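Local structure of cellulosomal scaffoldin anchoring protein C (Acetivibrio cellulolyticus, 4UYP) at residues Y122-G125 against T126-I129. The protein forms, through this type I cohesin domain of the anchoring scaffoldin, a complex with the dockerin of adaptor scaffoldin ScaB, in bacterial cellulosome attachment to the cell surface. Numbering follows the deposited sequence. Where two conformers were deposited one is given.
Sequences YYSG and TDEI
Tyr123 and Ile129 pack closely at the open end of this local hairpin. Ile129 CG1 sits over the centre of the Tyr123 ring, 3.5 Å from its centroid, in a CH-pi contact. The two side chains cross at about a right angle. Pro27 also touches both. Tyr122 and Glu128 form an antiparallel non-hydrogen-bonded pair, and both side chains lie on the same face of the hairpin. Glu128 CG lies over one face of the Tyr122 ring toward its rim, 4.0 Å from the centroid. CG is anti to the backbone N (chi1 -174°) and the chain stays extended, which runs the aliphatic part across the ring. Ring and carboxylate planes lie 9° apart. Glu128 OE2 makes salt bridges to Lys50 of the ScaB chain and to Lys44 of the second cohesin subunit.

The backbone is gripped at Asp127 O. Tyr123 N donates to Asp127 O at 2.8 Å. Ser124 N adds a weak bond to the same oxygen. The turn end is looser and more exposed. Here Ser124 OG accepts Thr126 N at 3.2 Å and, weakly, Asp127 N. It donates to Asp127 OD2 at 2.8 Å, on the anti side and 35° out of the carboxylate plane. This bond belongs to one of two deposited Asp127 conformers, so it is less certain. A water lies 2.8 Å from Thr126 OG1 and bonds weakly to Ser124 OG. Gly125 O bonds Asn52 of the ScaB chain.

The Ser124 side chain thus makes an ST turn. It lies within a short hairpin, loosely closed between Ser124 and Asp127, whose paired donors to Asp127 O are consistent with a classic beta bulge. The backbone angles of Gly125 and Thr126 fit a type I turn. The hairpin begins at the end of strand 109-122, returns through the short strand 127-128 of the cohesin beta-sandwich and meets the bound ScaB chain.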
loop_
_atom_site.group_PDB
_atom_site.type_symbol
_atom_site.label_atom_id
_atom_site.label_comp_id
_atom_site.label_asym_id
_atom_site.label_seq_id
_atom_site.Cartn_x
_atom_site.Cartn_y
_atom_site.Cartn_z
ATOM N N TYR C 122 12.668 9.353 -10.513
ATOM C CA TYR C 122 13.931 9.150 -11.334
ATOM C C TYR C 122 14.377 10.474 -11.938
ATOM O O TYR C 122 13.603 11.200 -12.540
ATOM C CB TYR C 122 13.691 8.153 -12.417
ATOM C CG TYR C 122 13.689 6.712 -11.902
ATOM C CD1 TYR C 122 12.552 6.148 -11.263
ATOM C CD2 TYR C 122 14.854 5.951 -11.944
ATOM C CE1 TYR C 122 12.629 4.885 -10.738
ATOM C CE2 TYR C 122 14.909 4.702 -11.373
ATOM C CZ TYR C 122 13.800 4.160 -10.796
ATOM O OH TYR C 122 13.820 2.892 -10.197
ATOM N N TYR C 123 15.675 10.745 -11.838
ATOM C CA TYR C 123 16.309 11.850 -12.599
ATOM C C TYR C 123 16.492 11.486 -14.088
ATOM O O TYR C 123 16.510 12.406 -14.891
ATOM C CB TYR C 123 17.764 11.918 -12.086
ATOM C CG TYR C 123 17.941 12.432 -10.671
ATOM C CD1 TYR C 123 17.549 13.732 -10.293
ATOM C CD2 TYR C 123 18.559 11.591 -9.709
ATOM C CE1 TYR C 123 17.751 14.181 -9.010
ATOM C CE2 TYR C 123 18.777 12.107 -8.401
ATOM C CZ TYR C 123 18.382 13.381 -8.105
ATOM O OH TYR C 123 18.551 13.882 -6.800
ATOM N N SER C 124 16.534 10.170 -14.438
ATOM C CA SER C 124 16.702 9.728 -15.832
ATOM C C SER C 124 16.277 8.294 -15.850
ATOM O O SER C 124 15.867 7.742 -14.794
ATOM C CB SER C 124 18.242 9.807 -16.142
ATOM O OG SER C 124 18.885 8.719 -15.449
ATOM N N GLY C 125 16.344 7.651 -16.999
ATOM C CA GLY C 125 15.880 6.300 -17.063
ATOM C C GLY C 125 16.652 5.383 -16.124
ATOM O O GLY C 125 16.103 4.260 -15.800
ATOM N N THR C 126 17.920 5.668 -15.743
ATOM C CA THR C 126 18.646 4.758 -14.900
ATOM C C THR C 126 19.069 5.327 -13.596
ATOM O O THR C 126 19.883 4.670 -12.847
ATOM C CB THR C 126 19.921 4.202 -15.632
ATOM O OG1 THR C 126 20.671 5.340 -16.071
ATOM C CG2 THR C 126 19.504 3.387 -16.836
ATOM N N ASP C 127 18.810 6.556 -13.322
ATOM C CA ASP C 127 19.279 7.168 -12.094
ATOM C C ASP C 127 18.121 7.606 -11.239
ATOM O O ASP C 127 17.382 8.572 -11.539
ATOM C CB ASP C 127 20.129 8.415 -12.391
ATOM C CG ASP C 127 21.335 8.133 -13.193
ATOM O OD1 ASP C 127 22.195 7.404 -12.731
ATOM O OD2 ASP C 127 21.414 8.706 -14.282
ATOM N N GLU C 128 17.973 6.909 -10.115
ATOM C CA GLU C 128 16.828 7.048 -9.213
ATOM C C GLU C 128 17.143 8.139 -8.196
ATOM O O GLU C 128 18.292 8.235 -7.706
ATOM C CB GLU C 128 16.519 5.692 -8.491
ATOM C CG GLU C 128 15.238 5.766 -7.641
ATOM C CD GLU C 128 14.954 4.436 -6.941
ATOM O OE1 GLU C 128 15.760 3.477 -7.028
ATOM O OE2 GLU C 128 13.851 4.352 -6.402
ATOM N N ILE C 129 16.122 8.891 -7.782
ATOM C CA ILE C 129 16.190 9.771 -6.615
ATOM C C ILE C 129 15.942 8.912 -5.386
ATOM O O ILE C 129 14.843 8.416 -5.121
ATOM C CB ILE C 129 15.126 10.921 -6.731
ATOM C CG1 ILE C 129 15.170 11.571 -8.119
ATOM C CG2 ILE C 129 15.381 11.935 -5.587
ATOM C CD1 ILE C 129 14.283 12.846 -8.232
HETATM O O HOH W 1 19.483 6.724 -18.260
#